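Long-range contacts in alpha-fucosidase (Bifidobacterium bifidum, PDB 2EAB), which probably releases alpha-1,2-linked L-fucose from glycans by hydrolysis, this chain being the family 95 glycoside hydrolase catalytic portion of a longer, probably membrane-anchored protein: residues R557-V562 against G572-T577; E579-W584 against K640-G645. All coordinates share one frame; numbering follows the deposited sequence.

Contact 1: residues R557-V562 against G572-T577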
ATOM      1  N   ARG A 557     -13.588  10.763  29.577  1.00 10.51           N
ATOM      2  CA  ARG A 557     -12.567   9.996  28.861  1.00  9.84           C
ATOM      3  C   ARG A 557     -11.394  10.896  28.527  1.00  9.59           C
ATOM      4  O   ARG A 557     -11.525  12.118  28.531  1.00  9.91           O
ATOM      5  CB  ARG A 557     -13.131   9.397  27.557  1.00  9.89           C
ATOM      6  CG  ARG A 557     -13.900  10.396  26.684  1.00  9.69           C
ATOM      7  CD  ARG A 557     -14.107   9.900  25.253  1.00  9.81           C
ATOM      8  NE  ARG A 557     -14.763   8.597  25.152  1.00  9.12           N
ATOM      9  CZ  ARG A 557     -16.075   8.397  25.245  1.00  9.76           C
ATOM     10  NH1 ARG A 557     -16.905   9.412  25.484  1.00 10.18           N
ATOM     11  NH2 ARG A 557     -16.557   7.169  25.120  1.00 10.19           N
ATOM     12  N   LEU A 558     -10.246  10.289  28.242  1.00  8.95           N
ATOM     13  CA  LEU A 558      -9.200  10.990  27.509  1.00  8.60           C
ATOM     14  C   LEU A 558      -9.593  11.037  26.044  1.00  8.19           C
ATOM     15  O   LEU A 558     -10.139  10.066  25.515  1.00  8.26           O
ATOM     16  CB  LEU A 558      -7.850  10.281  27.629  1.00  8.77           C
ATOM     17  CG  LEU A 558      -7.147  10.256  28.984  1.00  8.81           C
ATOM     18  CD1 LEU A 558      -5.862   9.448  28.870  1.00  8.97           C
ATOM     19  CD2 LEU A 558      -6.853  11.666  29.487  1.00  9.47           C
ATOM     20  N   THR A 559      -9.322  12.164  25.394  1.00  7.88           N
ATOM     21  CA  THR A 559      -9.391  12.240  23.940  1.00  8.10           C
ATOM     22  C   THR A 559      -8.084  12.810  23.411  1.00  8.20           C
ATOM     23  O   THR A 559      -7.203  13.208  24.177  1.00  8.47           O
ATOM     24  CB  THR A 559     -10.545  13.137  23.431  1.00  8.00           C
ATOM     25  OG1 THR A 559     -10.290  14.493  23.814  1.00  8.95           O
ATOM     26  CG2 THR A 559     -11.907  12.676  23.955  1.00  8.46           C
ATOM     27  N   THR A 560      -7.979  12.862  22.089  1.00  8.44           N
ATOM     28  CA  THR A 560      -6.807  13.432  21.437  1.00  9.07           C
ATOM     29  C   THR A 560      -6.927  14.943  21.226  1.00  9.37           C
ATOM     30  O   THR A 560      -6.100  15.539  20.536  1.00 10.29           O
ATOM     31  CB  THR A 560      -6.562  12.765  20.076  1.00  9.10           C
ATOM     32  OG1 THR A 560      -7.759  12.845  19.293  1.00  8.24           O
ATOM     33  CG2 THR A 560      -6.186  11.305  20.252  1.00 10.69           C
ATOM     34  N   GLY A 561      -7.936  15.573  21.822  1.00  9.63           N
ATOM     35  CA  GLY A 561      -8.125  17.011  21.649  1.00  9.94           C
ATOM     36  C   GLY A 561      -8.670  17.342  20.275  1.00  9.51           C
ATOM     37  O   GLY A 561      -9.343  16.517  19.646  1.00  9.48           O
ATOM     38  N   VAL A 562      -8.372  18.546  19.797  1.00  9.18           N
ATOM     39  CA  VAL A 562      -8.993  19.031  18.568  1.00  9.36           C
ATOM     40  C   VAL A 562      -8.768  18.065  17.399  1.00  8.69           C
ATOM     41  O   VAL A 562      -7.637  17.653  17.120  1.00  8.72           O
ATOM     42  CB  VAL A 562      -8.601  20.495  18.261  1.00  9.83           C
ATOM     43  CG1 VAL A 562      -7.125  20.629  17.974  1.00 10.50           C
ATOM     44  CG2 VAL A 562      -9.441  21.044  17.128  1.00 11.14           C
ATOM     45  N   GLY A 572     -13.351  20.874  14.066  1.00 10.24           N
ATOM     46  CA  GLY A 572     -12.609  20.655  15.298  1.00 10.16           C
ATOM     47  C   GLY A 572     -13.519  20.323  16.456  1.00  9.71           C
ATOM     48  O   GLY A 572     -14.166  21.203  17.020  1.00 10.59           O
ATOM     49  N   THR A 573     -13.582  19.040  16.792  1.00  8.92           N
ATOM     50  CA  THR A 573     -14.341  18.568  17.946  1.00  8.83           C
ATOM     51  C   THR A 573     -13.382  18.073  19.028  1.00  8.30           C
ATOM     52  O   THR A 573     -12.163  18.022  18.818  1.00  8.12           O
ATOM     53  CB  THR A 573     -15.334  17.446  17.567  1.00  8.95           C
ATOM     54  OG1 THR A 573     -14.613  16.286  17.132  1.00  9.05           O
ATOM     55  CG2 THR A 573     -16.263  17.898  16.451  1.00  9.52           C
ATOM     56  N   ASP A 574     -13.935  17.715  20.184  1.00  8.15           N
ATOM     57  CA  ASP A 574     -13.132  17.231  21.297  1.00  7.95           C
ATOM     58  C   ASP A 574     -12.850  15.743  21.100  1.00  7.73           C
ATOM     59  O   ASP A 574     -13.552  14.873  21.626  1.00  7.75           O
ATOM     60  CB  ASP A 574     -13.846  17.511  22.621  1.00  8.40           C
ATOM     61  CG  ASP A 574     -12.935  17.377  23.824  1.00  8.72           C
ATOM     62  OD1 ASP A 574     -11.831  16.800  23.705  1.00  8.67           O
ATOM     63  OD2 ASP A 574     -13.330  17.865  24.903  1.00 10.16           O
ATOM     64  N   GLY A 575     -11.815  15.466  20.314  1.00  7.58           N
ATOM     65  CA  GLY A 575     -11.519  14.113  19.881  1.00  7.57           C
ATOM     66  C   GLY A 575     -12.589  13.588  18.950  1.00  7.24           C
ATOM     67  O   GLY A 575     -13.542  14.292  18.604  1.00  7.40           O
ATOM     68  N   ASN A 576     -12.427  12.336  18.544  1.00  6.90           N
ATOM     69  CA  ASN A 576     -13.429  11.617  17.765  1.00  6.75           C
ATOM     70  C   ASN A 576     -13.056  10.142  17.718  1.00  6.58           C
ATOM     71  O   ASN A 576     -11.967   9.751  18.136  1.00  6.29           O
ATOM     72  CB  ASN A 576     -13.641  12.221  16.359  1.00  6.92           C
ATOM     73  CG  ASN A 576     -12.373  12.253  15.517  1.00  6.79           C
ATOM     74  OD1 ASN A 576     -11.482  11.407  15.652  1.00  7.51           O
ATOM     75  ND2 ASN A 576     -12.297  13.232  14.619  1.00  7.37           N
ATOM     76  N   THR A 577     -13.964   9.329  17.203  1.00  6.67           N
ATOM     77  CA  THR A 577     -13.774   7.886  17.187  1.00  6.97           C
ATOM     78  C   THR A 577     -12.611   7.479  16.283  1.00  6.56           C
ATOM     79  O   THR A 577     -11.860   6.557  16.615  1.00  6.92           O
ATOM     80  CB  THR A 577     -15.068   7.204  16.767  1.00  6.94           C
ATOM     81  OG1 THR A 577     -16.092   7.616  17.678  1.00  7.07           O
ATOM     82  CG2 THR A 577     -14.941   5.680  16.784  1.00  7.32           C
TER
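Asp574 OD1 takes two hydrogen bonds: the hydroxyl of Thr559 reaches it from across the hairpin, OG1 to OD1 2.8 Å and nearly in line with the C-O bond, and His548 NE2 is the second partner. The other carboxylate oxygen, OD2, accepts from the backbone N of Gly551. Thr559 OG1 also receives the backbone N of Gly561, 3.3 Å away, which makes an ST turn; its place between backbone N and carbonyl carbon (chi1 66°) lets one oxygen serve both partners. The strands 558-565 and 572-574 run antiparallel, and Val562 faces Asp574 in a non-hydrogen-bonded pair. Asp574 is also the centre of an inverse gamma turn, and just after it Gly575 N donates to Gly561 O at 2.8 Å, a bent bond (138°). Val562 CA sends a C-H toward Thr573 O, 3.3 Å off, while its CG2 lies on Gly572 CA at 3.7 Å. Gly575, with positive phi, packs its CA against Thr559 CB at 3.8 Å. With its carboxylate held by three partners in a buried hairpin, Asp574 has little freedom to rotate and probably stays ionised.

Contact 2: residues E579-W584 against K640-G645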
ATOM      1  N   GLU A 579      -9.721   9.164  15.629  1.00  6.35           N
ATOM      2  CA  GLU A 579      -8.424   9.320  16.290  1.00  6.38           C
ATOM      3  C   GLU A 579      -8.276   8.447  17.528  1.00  6.27           C
ATOM      4  O   GLU A 579      -7.213   7.869  17.756  1.00  6.40           O
ATOM      5  CB  GLU A 579      -8.135  10.781  16.633  1.00  6.56           C
ATOM      6  CG  GLU A 579      -7.906  11.653  15.407  1.00  6.95           C
ATOM      7  CD  GLU A 579      -7.095  12.911  15.684  1.00  7.57           C
ATOM      8  OE1 GLU A 579      -6.825  13.231  16.860  1.00  8.72           O
ATOM      9  OE2 GLU A 579      -6.728  13.600  14.707  1.00  8.49           O
ATOM     10  N   SER A 580      -9.334   8.346  18.328  1.00  6.30           N
ATOM     11  CA  SER A 580      -9.266   7.511  19.524  1.00  6.75           C
ATOM     12  C   SER A 580      -9.082   6.039  19.198  1.00  6.52           C
ATOM     13  O   SER A 580      -8.356   5.342  19.908  1.00  6.31           O
ATOM     14  CB  SER A 580     -10.475   7.723  20.430  1.00  6.95           C
ATOM     15  OG  SER A 580     -10.423   9.021  20.988  1.00  7.82           O
ATOM     16  N   SER A 581      -9.711   5.569  18.124  1.00  6.33           N
ATOM     17  CA  SER A 581      -9.533   4.177  17.709  1.00  6.15           C
ATOM     18  C   SER A 581      -8.089   3.913  17.312  1.00  6.24           C
ATOM     19  O   SER A 581      -7.523   2.866  17.647  1.00  6.48           O
ATOM     20  CB  SER A 581     -10.467   3.817  16.555  1.00  6.31           C
ATOM     21  OG  SER A 581     -11.819   3.868  16.973  1.00  7.03           O
ATOM     22  N   LEU A 582      -7.497   4.873  16.606  1.00  6.07           N
ATOM     23  CA  LEU A 582      -6.112   4.746  16.175  1.00  6.16           C
ATOM     24  C   LEU A 582      -5.138   4.807  17.349  1.00  6.21           C
ATOM     25  O   LEU A 582      -4.185   4.024  17.417  1.00  6.38           O
ATOM     26  CB  LEU A 582      -5.763   5.813  15.137  1.00  6.24           C
ATOM     27  CG  LEU A 582      -6.401   5.599  13.764  1.00  6.14           C
ATOM     28  CD1 LEU A 582      -6.097   6.776  12.863  1.00  6.01           C
ATOM     29  CD2 LEU A 582      -5.942   4.295  13.121  1.00  7.19           C
ATOM     30  N   VAL A 583      -5.358   5.734  18.277  1.00  6.02           N
ATOM     31  CA  VAL A 583      -4.453   5.851  19.422  1.00  6.87           C
ATOM     32  C   VAL A 583      -4.587   4.636  20.343  1.00  6.56           C
ATOM     33  O   VAL A 583      -3.583   4.120  20.845  1.00  6.60           O
ATOM     34  CB  VAL A 583      -4.626   7.198  20.162  1.00  7.01           C
ATOM     35  CG1 VAL A 583      -3.789   7.241  21.444  1.00  8.08           C
ATOM     36  CG2 VAL A 583      -4.220   8.340  19.238  1.00  8.08           C
ATOM     37  N   TRP A 584      -5.820   4.169  20.528  1.00  6.65           N
ATOM     38  CA  TRP A 584      -6.069   2.947  21.286  1.00  6.50           C
ATOM     39  C   TRP A 584      -5.290   1.779  20.683  1.00  6.36           C
ATOM     40  O   TRP A 584      -4.625   1.030  21.411  1.00  6.28           O
ATOM     41  CB  TRP A 584      -7.566   2.653  21.325  1.00  7.08           C
ATOM     42  CG  TRP A 584      -7.955   1.455  22.139  1.00  7.42           C
ATOM     43  CD1 TRP A 584      -8.316   1.436  23.456  1.00  7.99           C
ATOM     44  CD2 TRP A 584      -8.041   0.101  21.680  1.00  7.25           C
ATOM     45  NE1 TRP A 584      -8.619   0.153  23.844  1.00  8.28           N
ATOM     46  CE2 TRP A 584      -8.463  -0.686  22.774  1.00  8.13           C
ATOM     47  CE3 TRP A 584      -7.814  -0.523  20.446  1.00  8.01           C
ATOM     48  CZ2 TRP A 584      -8.650  -2.070  22.674  1.00  8.86           C
ATOM     49  CZ3 TRP A 584      -7.999  -1.899  20.349  1.00  8.51           C
ATOM     50  CH2 TRP A 584      -8.423  -2.655  21.456  1.00  9.11           C
ATOM     51  N   LYS A 640     -11.863   4.832  25.879  1.00  9.14           N
ATOM     52  CA  LYS A 640     -13.234   4.364  25.633  1.00 10.03           C
ATOM     53  C   LYS A 640     -13.674   4.723  24.209  1.00  9.15           C
ATOM     54  O   LYS A 640     -14.668   5.430  24.007  1.00  9.16           O
ATOM     55  CB  LYS A 640     -14.196   4.938  26.679  1.00 10.06           C
ATOM     56  CG  LYS A 640     -13.977   4.378  28.084  1.00 12.25           C
ATOM     57  CD  LYS A 640     -14.812   5.097  29.140  1.00 13.39           C
ATOM     58  CE  LYS A 640     -16.300   5.120  28.827  1.00 17.75           C
ATOM     59  NZ  LYS A 640     -17.001   6.137  29.673  1.00 19.83           N
ATOM     60  N   PRO A 641     -12.925   4.233  23.206  1.00  8.82           N
ATOM     61  CA  PRO A 641     -13.113   4.739  21.846  1.00  8.68           C
ATOM     62  C   PRO A 641     -14.466   4.431  21.203  1.00  8.70           C
ATOM     63  O   PRO A 641     -14.934   5.214  20.365  1.00  8.73           O
ATOM     64  CB  PRO A 641     -11.982   4.064  21.063  1.00  8.65           C
ATOM     65  CG  PRO A 641     -11.654   2.839  21.850  1.00  9.64           C
ATOM     66  CD  PRO A 641     -11.856   3.215  23.271  1.00  9.02           C
ATOM     67  N   ILE A 642     -15.073   3.308  21.581  1.00  8.98           N
ATOM     68  CA  ILE A 642     -16.326   2.882  20.962  1.00  9.50           C
ATOM     69  C   ILE A 642     -17.531   3.140  21.848  1.00 10.13           C
ATOM     70  O   ILE A 642     -17.572   2.705  23.003  1.00 10.47           O
ATOM     71  CB  ILE A 642     -16.312   1.377  20.578  1.00  9.56           C
ATOM     72  CG1 ILE A 642     -15.148   1.054  19.635  1.00  9.94           C
ATOM     73  CG2 ILE A 642     -17.661   0.948  19.976  1.00  9.50           C
ATOM     74  CD1 ILE A 642     -15.118   1.855  18.328  1.00 10.45           C
ATOM     75  N   GLU A 643     -18.513   3.838  21.287  1.00 10.44           N
ATOM     76  CA  GLU A 643     -19.829   3.975  21.899  1.00 11.36           C
ATOM     77  C   GLU A 643     -20.883   3.667  20.855  1.00 11.04           C
ATOM     78  O   GLU A 643     -20.795   4.135  19.715  1.00 11.18           O
ATOM     79  CB  GLU A 643     -20.046   5.386  22.441  1.00 12.17           C
ATOM     80  CG  GLU A 643     -19.281   5.681  23.707  1.00 14.41           C
ATOM     81  CD  GLU A 643     -19.786   6.907  24.442  1.00 16.24           C
ATOM     82  OE1 GLU A 643     -20.643   7.646  23.902  1.00 17.69           O
ATOM     83  OE2 GLU A 643     -19.310   7.134  25.567  1.00 17.53           O
ATOM     84  N   VAL A 644     -21.875   2.874  21.246  1.00 11.11           N
ATOM     85  CA  VAL A 644     -23.012   2.582  20.386  1.00 11.12           C
ATOM     86  C   VAL A 644     -24.091   3.631  20.645  1.00 10.96           C
ATOM     87  O   VAL A 644     -24.465   3.877  21.795  1.00 11.57           O
ATOM     88  CB  VAL A 644     -23.560   1.156  20.630  1.00 11.07           C
ATOM     89  CG1 VAL A 644     -24.764   0.878  19.742  1.00 11.22           C
ATOM     90  CG2 VAL A 644     -22.467   0.116  20.383  1.00 11.19           C
ATOM     91  N   GLY A 645     -24.564   4.259  19.574  1.00 10.56           N
ATOM     92  CA  GLY A 645     -25.543   5.336  19.671  1.00 10.75           C
ATOM     93  C   GLY A 645     -26.991   4.896  19.614  1.00 10.88           C
ATOM     94  O   GLY A 645     -27.301   3.698  19.636  1.00 10.97           O
TER
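The loop leaving helix 632-639 passes helix 577-596 most closely where the CA atoms of Ser580 and Pro641 are 5.3 Å apart, Lys640 having just broken the preceding helix with a positive phi. This is helix-to-loop packing inside the family 95 catalytic domain, which has the (alpha/alpha)6-barrel fold known for this family, and a proline carries it. Pro641 lays its CG over one face of the Trp584 indole, 4.2 Å from the centroid of the five-membered ring and 25° off the ring normal, a CH-pi contact. Trp584 sets CG anti to its backbone N (chi1 -177°), and with chi2 near a right angle the pyrrole part of the indole meets the proline ring. One helical turn earlier, Pro641 CB rests against Ser580 CB at 4.0 Å, so the pyrrolidine spans the surface between the serine and the indole. The hydroxyl of Ser581 turns back along its own helix to hydrogen-bond Thr577 O and offers the loop only van der Waals contact. Leu639 and Lys636 of helix 632-639 also touch the Trp584 side chain. Trp584 lies beside Asp690, a calcium ligand seen crystallographically in this protein, though that calcium is not bound to this chain; the contact thus borders a calcium site. Ile642 CD1 comes to 4.1 Å from Ser581 OG.

In the fold
Both contacts lie within the family 95 catalytic domain, on the same side of the chain's centre, their own centres about 10 Å apart. They come in series: the hairpin of contact 1 closes before contact 2 opens, and strand 572-574 leads into helix 577-596, which presents its first turns to the loop after helix 632-639. Polar links between them include a salt bridge from Arg557 NH2 to Glu643 OE2 (2.8 Å) and a probable hydrogen bond between Thr560 OG1 and Glu579 OE1 (2.6 Å). Thr560 CG2 also packs on Val583 CG2. Hairpin, helix and loop therefore pack together as one locally connected region of the domain.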